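Local coordinates for protein fatty acid synthase 1, isoform A (Drosophila melanogaster, PDB 6FN6) that probably builds long-chain saturated fatty acids from acetyl-CoA and malonyl-CoA with NADPH, this piece being its modifying region of dehydratase, enoylreductase and ketoreductase, at residues A[303-309]-A[371-377]; A[365-370]-A[387-393]; A[399-403]-A[442-446]. All coordinates share one frame; numbering follows the deposited sequence.

Interaction 1 of 3, residues A[303-309]-A[371-377]; sequences KLKGVEL and EQNCHFV
Lys305 turns CG to the far side from its own N (chi1 -168°) and stays extended to its end, which carries NZ across to Glu371 and Gln372; His375, with CG opposite its carbonyl carbon (chi1 -78°), lays its ring against Leu304 and the backbone of Lys305. NZ of Lys305 gives a hydrogen bond in the carbonyl plane to Gln372 O at 2.8 Å and a weak one, part of a salt bridge, to Glu371 OE2 at 3.1 Å. The carboxylate is shared: OE2 also pairs with Arg359, so its charge is probably balanced by two cations. On the way, Lys305 CD passes Asn373 O and the SG of Cys374. Lys305 N points almost straight at His375 ND1, 3.2 Å away, but reaches it from well outside the ring plane, while Lys305 O takes the N-H of His375 at 2.7 Å and, weakly, that of Phe376. The same imidazole receives Leu304 CD1 over one face in a CH-pi contact, 3.7 Å from its centroid. Strands 303-309 and 374-380 are the parallel neighbours at the middle of a mixed sheet whose strand order, with one antiparallel strand inserted near an edge, is that of the class I methyltransferase fold, consistent with the pseudo-methyltransferase domain of animal fatty acid synthases. At Gly306 the absence of a side chain lets the Phe376 ring lie flat over CA, which stands 3.7 Å from its centroid. Helices 279-296 and 320-329 cover this face, touching Leu304 and Phe376. Val307 points to the other face, where its CG2 lies alongside Val377 CG2 at 3.8 Å and its CG1 meets Cys374 SG; farther along, Leu309 CD1 rests on Val377 CG1.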
loop_
_atom_site.group_PDB
_atom_site.type_symbol
_atom_site.label_atom_id
_atom_site.label_comp_id
_atom_site.label_asym_id
_atom_site.label_seq_id
_atom_site.Cartn_x
_atom_site.Cartn_y
_atom_site.Cartn_z
ATOM N N LYS A 303 42.369 42.439 -35.676
ATOM C CA LYS A 303 43.406 41.673 -34.991
ATOM C C LYS A 303 44.461 42.602 -34.401
ATOM O O LYS A 303 44.888 43.564 -35.042
ATOM C CB LYS A 303 44.076 40.680 -35.946
ATOM C CG LYS A 303 43.439 39.297 -35.994
ATOM C CD LYS A 303 42.282 39.231 -36.975
ATOM C CE LYS A 303 41.711 37.822 -37.067
ATOM N NZ LYS A 303 40.620 37.715 -38.076
ATOM N N LEU A 304 44.870 42.309 -33.169
ATOM C CA LEU A 304 45.875 43.106 -32.473
ATOM C C LEU A 304 47.128 42.278 -32.180
ATOM O O LEU A 304 47.077 41.303 -31.429
ATOM C CB LEU A 304 45.300 43.664 -31.173
ATOM C CG LEU A 304 45.964 44.942 -30.658
ATOM C CD1 LEU A 304 45.597 46.121 -31.542
ATOM C CD2 LEU A 304 45.571 45.207 -29.213
ATOM N N LYS A 305 48.248 42.671 -32.779
ATOM C CA LYS A 305 49.501 41.929 -32.651
ATOM C C LYS A 305 50.409 42.540 -31.585
ATOM O O LYS A 305 50.587 43.755 -31.535
ATOM C CB LYS A 305 50.231 41.889 -33.995
ATOM C CG LYS A 305 51.393 40.906 -34.048
ATOM C CD LYS A 305 52.047 40.908 -35.423
ATOM C CE LYS A 305 53.040 39.767 -35.580
ATOM N NZ LYS A 305 53.866 39.922 -36.811
ATOM N N GLY A 306 50.977 41.691 -30.734
ATOM C CA GLY A 306 51.893 42.145 -29.702
ATOM C C GLY A 306 52.880 41.080 -29.264
ATOM O O GLY A 306 52.692 39.897 -29.543
ATOM N N VAL A 307 53.945 41.500 -28.586
ATOM C CA VAL A 307 54.951 40.570 -28.085
ATOM C C VAL A 307 55.418 40.992 -26.695
ATOM O O VAL A 307 55.248 42.145 -26.299
ATOM C CB VAL A 307 56.151 40.469 -29.050
ATOM C CG1 VAL A 307 55.701 39.968 -30.414
ATOM C CG2 VAL A 307 56.855 41.813 -29.181
ATOM N N GLU A 308 56.008 40.052 -25.962
ATOM C CA GLU A 308 56.585 40.346 -24.654
ATOM C C GLU A 308 58.027 39.861 -24.574
ATOM O O GLU A 308 58.302 38.669 -24.701
ATOM C CB GLU A 308 55.759 39.706 -23.535
ATOM C CG GLU A 308 56.503 39.600 -22.204
ATOM C CD GLU A 308 55.606 39.184 -21.054
ATOM O OE1 GLU A 308 54.588 38.502 -21.302
ATOM O OE2 GLU A 308 55.918 39.538 -19.896
ATOM N N LEU A 309 58.941 40.801 -24.364
ATOM C CA LEU A 309 60.353 40.486 -24.196
ATOM C C LEU A 309 60.588 39.897 -22.804
ATOM O O LEU A 309 60.240 40.512 -21.796
ATOM C CB LEU A 309 61.203 41.736 -24.413
ATOM C CG LEU A 309 60.974 42.428 -25.762
ATOM C CD1 LEU A 309 61.733 43.742 -25.834
ATOM C CD2 LEU A 309 61.366 41.519 -26.922
ATOM N N GLU A 371 59.992 40.704 -34.372
ATOM C CA GLU A 371 58.882 40.439 -35.282
ATOM C C GLU A 371 58.516 41.703 -36.056
ATOM O O GLU A 371 58.894 42.802 -35.662
ATOM C CB GLU A 371 57.670 39.904 -34.523
ATOM C CG GLU A 371 56.587 39.348 -35.435
ATOM C CD GLU A 371 55.902 38.124 -34.867
ATOM O OE1 GLU A 371 55.995 37.894 -33.644
ATOM O OE2 GLU A 371 55.268 37.386 -35.651
ATOM N N GLN A 372 57.784 41.542 -37.155
ATOM C CA GLN A 372 57.430 42.671 -38.012
ATOM C C GLN A 372 55.985 43.137 -37.813
ATOM O O GLN A 372 55.076 42.332 -37.609
ATOM C CB GLN A 372 57.670 42.313 -39.484
ATOM C CG GLN A 372 56.990 41.036 -39.958
ATOM C CD GLN A 372 57.229 40.772 -41.434
ATOM O OE1 GLN A 372 58.290 41.093 -41.969
ATOM N NE2 GLN A 372 56.241 40.185 -42.099
ATOM N N ASN A 373 55.796 44.452 -37.880
ATOM C CA ASN A 373 54.478 45.081 -37.799
ATOM C C ASN A 373 53.638 44.633 -36.605
ATOM O O ASN A 373 52.573 44.037 -36.772
ATOM C CB ASN A 373 53.694 44.805 -39.081
ATOM C CG ASN A 373 54.367 45.381 -40.307
ATOM O OD1 ASN A 373 54.385 46.597 -40.505
ATOM N ND2 ASN A 373 54.923 44.510 -41.143
ATOM N N CYS A 374 54.120 44.931 -35.405
ATOM C CA CYS A 374 53.355 44.690 -34.188
ATOM C C CYS A 374 52.596 45.955 -33.799
ATOM O O CYS A 374 53.002 47.060 -34.153
ATOM C CB CYS A 374 54.276 44.255 -33.048
ATOM S SG CYS A 374 55.124 42.693 -33.338
ATOM N N HIS A 375 51.501 45.799 -33.062
ATOM C CA HIS A 375 50.779 46.952 -32.538
ATOM C C HIS A 375 51.453 47.464 -31.268
ATOM O O HIS A 375 51.373 48.651 -30.952
ATOM C CB HIS A 375 49.316 46.606 -32.251
ATOM C CG HIS A 375 48.456 46.553 -33.474
ATOM N ND1 HIS A 375 48.374 45.441 -34.283
ATOM C CD2 HIS A 375 47.634 47.479 -34.024
ATOM C CE1 HIS A 375 47.541 45.682 -35.279
ATOM N NE2 HIS A 375 47.078 46.913 -35.146
ATOM N N PHE A 376 52.111 46.568 -30.539
ATOM C CA PHE A 376 52.846 46.968 -29.348
ATOM C C PHE A 376 53.946 45.979 -28.986
ATOM O O PHE A 376 53.951 44.836 -29.442
ATOM C CB PHE A 376 51.893 47.142 -28.161
ATOM C CG PHE A 376 51.278 45.856 -27.672
ATOM C CD1 PHE A 376 51.960 45.033 -26.790
ATOM C CD2 PHE A 376 50.009 45.481 -28.082
ATOM C CE1 PHE A 376 51.395 43.854 -26.339
ATOM C CE2 PHE A 376 49.437 44.304 -27.633
ATOM C CZ PHE A 376 50.130 43.492 -26.757
ATOM N N VAL A 377 54.880 46.446 -28.164
ATOM C CA VAL A 377 55.935 45.608 -27.616
ATOM C C VAL A 377 56.032 45.907 -26.128
ATOM O O VAL A 377 56.191 47.063 -25.732
ATOM C CB VAL A 377 57.284 45.846 -28.324
ATOM C CG1 VAL A 377 58.389 45.029 -27.665
ATOM C CG2 VAL A 377 57.180 45.499 -29.795
#

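Interaction 2 of 3, residues A[365-370]-A[387-393]; sequences VLKEPV and DTKTLEN
Loop 365-370 bends past helix 389-395, bringing its backbone closest at Leu366 to Thr390, with CA atoms 5.5 Å apart, and at Pro369 to Asn393, whose CA atoms are 4.7 Å apart. Between these points Lys367 adopts positive phi (73°), and the chain curls round the side chain of Asn393. With CG opposite its own carbonyl carbon (chi1 -68°), Asn393 projects its amide from the helix into this bend. ND2 donates to Val365 O at 2.7 Å; the bond is bent (143° at the hydrogen), and the donor is tilted from the carbonyl plane. The backbone N atoms of Lys367 and Glu368 also lie close to ND2, donors facing a donor, so this detail is doubtful; the Asn393 side chain lies beside the Glu368 carbonyl as well. Replacing Asn393 by an alanine would probably leave Val365 O without this donor and open a gap within the bend. Apolar packing flanks the amide: Val365 CG2 meets Thr390 CG2 at 3.9 Å, the two side chains slanting past each other. More outwardly, Leu366 crosses Asp387 at about a right angle and touches its OD2 with CD2. Topologically the contact ties the loop leading into strand 374-380 to the helix that follows that strand, on the rim of a Rossmann-like alpha/beta domain. Ser397, just beyond the helix, adds a second tie: its OG bonds Asn393 O and, weakly, Val370 N. On the solvent side, Lys367 and Lys389 keep their NZ atoms 6.8 Å apart, so the like charges are not in contact. With a single hydrogen bond across it and no salt bridge, this contact probably depends chiefly on how closely the loop fits round one neutral amide.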
loop_
_atom_site.group_PDB
_atom_site.type_symbol
_atom_site.label_atom_id
_atom_site.label_comp_id
_atom_site.label_asym_id
_atom_site.label_seq_id
_atom_site.Cartn_x
_atom_site.Cartn_y
_atom_site.Cartn_z
ATOM N N VAL A 365 67.021 39.518 -29.090
ATOM C CA VAL A 365 66.556 40.890 -29.271
ATOM C C VAL A 365 67.702 41.836 -29.626
ATOM O O VAL A 365 67.471 42.919 -30.165
ATOM C CB VAL A 365 65.812 41.378 -28.006
ATOM C CG1 VAL A 365 66.757 41.449 -26.812
ATOM C CG2 VAL A 365 65.158 42.733 -28.253
ATOM N N LEU A 366 68.933 41.434 -29.332
ATOM C CA LEU A 366 70.088 42.250 -29.679
ATOM C C LEU A 366 70.457 42.030 -31.149
ATOM O O LEU A 366 70.529 40.893 -31.615
ATOM C CB LEU A 366 71.284 41.937 -28.768
ATOM C CG LEU A 366 71.154 42.356 -27.295
ATOM C CD1 LEU A 366 70.353 41.342 -26.493
ATOM C CD2 LEU A 366 72.519 42.578 -26.662
ATOM N N LYS A 367 70.681 43.130 -31.868
ATOM C CA LYS A 367 71.063 43.113 -33.290
ATOM C C LYS A 367 69.974 42.740 -34.306
ATOM O O LYS A 367 70.206 42.898 -35.505
ATOM C CB LYS A 367 72.280 42.207 -33.524
ATOM C CG LYS A 367 73.585 42.989 -33.668
ATOM C CD LYS A 367 74.283 42.629 -34.978
ATOM C CE LYS A 367 75.337 43.659 -35.357
ATOM N NZ LYS A 367 75.988 43.328 -36.653
ATOM N N GLU A 368 68.813 42.249 -33.881
ATOM C CA GLU A 368 67.794 41.889 -34.868
ATOM C C GLU A 368 66.377 42.122 -34.341
ATOM O O GLU A 368 66.149 42.104 -33.131
ATOM C CB GLU A 368 67.948 40.421 -35.294
ATOM C CG GLU A 368 67.488 39.406 -34.254
ATOM C CD GLU A 368 67.757 37.971 -34.675
ATOM O OE1 GLU A 368 68.196 37.759 -35.825
ATOM O OE2 GLU A 368 67.520 37.055 -33.859
ATOM N N PRO A 369 65.420 42.344 -35.263
ATOM C CA PRO A 369 64.003 42.523 -34.925
ATOM C C PRO A 369 63.305 41.239 -34.495
ATOM O O PRO A 369 63.485 40.198 -35.128
ATOM C CB PRO A 369 63.402 43.052 -36.228
ATOM C CG PRO A 369 64.263 42.491 -37.290
ATOM C CD PRO A 369 65.647 42.452 -36.717
ATOM N N VAL A 370 62.515 41.317 -33.430
ATOM C CA VAL A 370 61.844 40.140 -32.896
ATOM C C VAL A 370 60.702 39.722 -33.823
ATOM O O VAL A 370 60.469 38.532 -34.035
ATOM C CB VAL A 370 61.333 40.397 -31.461
ATOM C CG1 VAL A 370 62.502 40.699 -30.535
ATOM C CG2 VAL A 370 60.325 41.544 -31.434
ATOM N N ASP A 387 73.073 49.174 -23.324
ATOM C CA ASP A 387 73.045 49.336 -24.773
ATOM C C ASP A 387 71.623 49.613 -25.252
ATOM O O ASP A 387 70.652 49.136 -24.663
ATOM C CB ASP A 387 73.611 48.094 -25.469
ATOM C CG ASP A 387 72.887 46.816 -25.076
ATOM O OD1 ASP A 387 71.636 46.809 -25.052
ATOM O OD2 ASP A 387 73.572 45.812 -24.789
ATOM N N THR A 388 71.508 50.397 -26.318
ATOM C CA THR A 388 70.209 50.802 -26.842
ATOM C C THR A 388 69.686 49.791 -27.860
ATOM O O THR A 388 68.587 49.944 -28.391
ATOM C CB THR A 388 70.281 52.186 -27.517
ATOM O OG1 THR A 388 71.047 52.090 -28.723
ATOM C CG2 THR A 388 70.929 53.204 -26.592
ATOM N N LYS A 389 70.479 48.760 -28.129
ATOM C CA LYS A 389 70.150 47.791 -29.166
ATOM C C LYS A 389 68.814 47.102 -28.892
ATOM O O LYS A 389 68.055 46.818 -29.818
ATOM C CB LYS A 389 71.277 46.764 -29.292
ATOM C CG LYS A 389 72.475 47.295 -30.073
ATOM C CD LYS A 389 73.709 46.423 -29.910
ATOM C CE LYS A 389 74.871 46.976 -30.723
ATOM N NZ LYS A 389 76.133 46.221 -30.501
ATOM N N THR A 390 68.529 46.831 -27.620
ATOM C CA THR A 390 67.256 46.230 -27.237
ATOM C C THR A 390 66.109 47.142 -27.666
ATOM O O THR A 390 65.132 46.693 -28.265
ATOM C CB THR A 390 67.180 45.976 -25.717
ATOM O OG1 THR A 390 68.286 45.161 -25.308
ATOM C CG2 THR A 390 65.882 45.274 -25.349
ATOM N N LEU A 391 66.240 48.427 -27.353
ATOM C CA LEU A 391 65.244 49.420 -27.735
ATOM C C LEU A 391 65.118 49.535 -29.250
ATOM O O LEU A 391 64.012 49.534 -29.790
ATOM C CB LEU A 391 65.604 50.784 -27.141
ATOM C CG LEU A 391 64.730 51.970 -27.555
ATOM C CD1 LEU A 391 63.292 51.759 -27.126
ATOM C CD2 LEU A 391 65.280 53.266 -26.976
ATOM N N GLU A 392 66.259 49.636 -29.927
ATOM C CA GLU A 392 66.286 49.826 -31.375
ATOM C C GLU A 392 65.461 48.774 -32.110
ATOM O O GLU A 392 64.623 49.107 -32.950
ATOM C CB GLU A 392 67.728 49.798 -31.885
ATOM C CG GLU A 392 68.370 51.171 -31.987
ATOM C CD GLU A 392 69.836 51.106 -32.361
ATOM O OE1 GLU A 392 70.269 50.063 -32.892
ATOM O OE2 GLU A 392 70.554 52.101 -32.132
ATOM N N ASN A 393 65.692 47.507 -31.787
ATOM C CA ASN A 393 65.034 46.414 -32.491
ATOM C C ASN A 393 63.575 46.297 -32.073
ATOM O O ASN A 393 62.762 45.721 -32.792
ATOM C CB ASN A 393 65.770 45.098 -32.241
ATOM C CG ASN A 393 67.139 45.070 -32.890
ATOM O OD1 ASN A 393 67.292 45.437 -34.055
ATOM N ND2 ASN A 393 68.144 44.638 -32.138
#

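Interaction 3 of 3, residues A[399-403]-A[442-446]; sequences RENGF and LARKA
Phe403 and Arg444 meet where the antiparallel strands 402-409 and 438-445 lie side by side, the second consistent with the reversed strand of a methyltransferase-type sheet; the touching parts run 166° apart. Leading into the first strand, a type I beta turn from Arg399 to Gly402 is closed by Gly402 N on Arg399 O. In the packing, the Arg444 chain, extended from CG to NE, travels over one face of the Phe403 ring. Its guanidinium finishes beyond the ring rim, the two planes 23° apart, and CZ of Phe403 sits against one guanidinium face, 3.3 Å from CZ of Arg444. Leu442 adds an apolar touch, its CD1 lying 3.8 Å from Phe403 CB, and helix 279-296 packs on both Phe403 and Leu442. Among the polar contacts, Arg444 NE bonds Asn401 O at 3.3 Å; the acceptor lies in the guanidinium plane, and the N-H points nearly straight at it (166°), although it comes from above the carbonyl plane. NH1 turns elsewhere, to Lys538 O and weakly to Asp539 O, so the arginine joins this end of strand 438-445 to the loop before strand 542-546. Between the backbones, Phe403 CA makes a C-H...O contact with Ala443 O at 3.3 Å. Glu400, poorly ordered, and Lys445 approach without their charges touching. Where the strands splay at the turn, one water fills in: it accepts from Lys445 N at 2.6 Å and donates to both Glu400 O and Gly402 O.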
loop_
_atom_site.group_PDB
_atom_site.type_symbol
_atom_site.label_atom_id
_atom_site.label_comp_id
_atom_site.label_asym_id
_atom_site.label_seq_id
_atom_site.Cartn_x
_atom_site.Cartn_y
_atom_site.Cartn_z
ATOM N N ARG A 399 54.744 48.526 -36.104
ATOM C CA ARG A 399 54.336 49.334 -37.241
ATOM C C ARG A 399 54.529 50.805 -36.880
ATOM O O ARG A 399 54.676 51.146 -35.706
ATOM C CB ARG A 399 52.889 49.033 -37.648
ATOM C CG ARG A 399 51.858 49.146 -36.545
ATOM C CD ARG A 399 50.508 48.632 -37.031
ATOM N NE ARG A 399 50.542 47.199 -37.320
ATOM C CZ ARG A 399 49.688 46.569 -38.123
ATOM N NH1 ARG A 399 49.803 45.263 -38.319
ATOM N NH2 ARG A 399 48.723 47.240 -38.739
ATOM N N GLU A 400 54.529 51.669 -37.890
ATOM C CA GLU A 400 54.888 53.075 -37.712
ATOM C C GLU A 400 54.126 53.743 -36.568
ATOM O O GLU A 400 54.708 54.497 -35.788
ATOM C CB GLU A 400 54.639 53.845 -39.012
ATOM C CG GLU A 400 55.313 55.210 -39.077
ATOM C CD GLU A 400 56.827 55.116 -39.124
ATOM O OE1 GLU A 400 57.354 53.986 -39.219
ATOM O OE2 GLU A 400 57.493 56.172 -39.067
ATOM N N ASN A 401 52.828 53.473 -36.472
ATOM C CA ASN A 401 52.001 54.058 -35.419
ATOM C C ASN A 401 51.861 53.134 -34.203
ATOM O O ASN A 401 50.963 53.313 -33.378
ATOM C CB ASN A 401 50.617 54.412 -35.971
ATOM C CG ASN A 401 49.951 53.245 -36.672
ATOM O OD1 ASN A 401 50.325 52.089 -36.477
ATOM N ND2 ASN A 401 48.956 53.544 -37.498
ATOM N N GLY A 402 52.752 52.153 -34.091
ATOM C CA GLY A 402 52.706 51.206 -32.993
ATOM C C GLY A 402 53.126 51.818 -31.670
ATOM O O GLY A 402 53.614 52.946 -31.627
ATOM N N PHE A 403 52.935 51.072 -30.586
ATOM C CA PHE A 403 53.249 51.572 -29.251
ATOM C C PHE A 403 54.363 50.771 -28.583
ATOM O O PHE A 403 54.727 49.688 -29.041
ATOM C CB PHE A 403 52.003 51.545 -28.368
ATOM C CG PHE A 403 50.950 52.536 -28.775
ATOM C CD1 PHE A 403 50.020 52.219 -29.751
ATOM C CD2 PHE A 403 50.894 53.788 -28.186
ATOM C CE1 PHE A 403 49.049 53.127 -30.126
ATOM C CE2 PHE A 403 49.928 54.701 -28.558
ATOM C CZ PHE A 403 49.004 54.371 -29.530
ATOM N N LEU A 442 53.875 54.320 -21.729
ATOM C CA LEU A 442 53.390 54.027 -23.070
ATOM C C LEU A 442 53.992 55.036 -24.050
ATOM O O LEU A 442 53.740 56.238 -23.946
ATOM C CB LEU A 442 51.860 54.069 -23.111
ATOM C CG LEU A 442 51.205 53.611 -24.418
ATOM C CD1 LEU A 442 51.453 52.134 -24.676
ATOM C CD2 LEU A 442 49.715 53.901 -24.399
ATOM N N ALA A 443 54.781 54.541 -25.000
ATOM C CA ALA A 443 55.511 55.413 -25.917
ATOM C C ALA A 443 55.060 55.211 -27.358
ATOM O O ALA A 443 54.550 54.152 -27.720
ATOM C CB ALA A 443 57.005 55.167 -25.796
ATOM N N ARG A 444 55.272 56.242 -28.172
ATOM C CA ARG A 444 54.827 56.259 -29.560
ATOM C C ARG A 444 55.607 57.327 -30.326
ATOM O O ARG A 444 56.045 58.314 -29.734
ATOM C CB ARG A 444 53.324 56.549 -29.629
ATOM C CG ARG A 444 52.668 56.277 -30.972
ATOM C CD ARG A 444 51.273 56.893 -31.017
ATOM N NE ARG A 444 50.352 56.169 -31.892
ATOM C CZ ARG A 444 49.085 56.518 -32.095
ATOM N NH1 ARG A 444 48.587 57.597 -31.504
ATOM N NH2 ARG A 444 48.315 55.799 -32.902
ATOM N N LYS A 445 55.802 57.129 -31.628
ATOM C CA LYS A 445 56.405 58.169 -32.458
ATOM C C LYS A 445 55.417 59.324 -32.594
ATOM O O LYS A 445 54.227 59.109 -32.817
ATOM C CB LYS A 445 56.792 57.634 -33.842
ATOM C CG LYS A 445 58.071 56.805 -33.866
ATOM C CD LYS A 445 58.502 56.476 -35.293
ATOM C CE LYS A 445 59.587 57.422 -35.793
ATOM N NZ LYS A 445 60.892 57.202 -35.103
ATOM N N ALA A 446 55.909 60.548 -32.447
ATOM C CA ALA A 446 55.064 61.731 -32.568
ATOM C C ALA A 446 54.723 62.022 -34.031
ATOM O O ALA A 446 55.388 61.531 -34.943
ATOM C CB ALA A 446 55.746 62.929 -31.938
HETATM O O HOH W 1 55.275 54.977 -32.917
#

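Interactions 1 and 3 are buried contacts within one mixed sheet, whereas interaction 2 is a partly exposed loop-to-helix contact on its rim. Strand 374-380 joins interactions 1 and 3: His375 O probably receives the N-H of Phe403, and Cys374 O that of Arg399, so the 303-309, 371-377 and 399-403 segments lie in succession. Interaction 2 meets interaction 1 through apolar side chains, Val365 and Val370 against Val307 and Leu309, but does not touch interaction 3, about 7 Å away at the nearest atoms. The chemistry follows place: backbone and aromatic contacts between central strands, with a salt bridge to the loop leading into one; an asparagine amide's hydrogen bond at the rim; an arginine and a water in interaction 3.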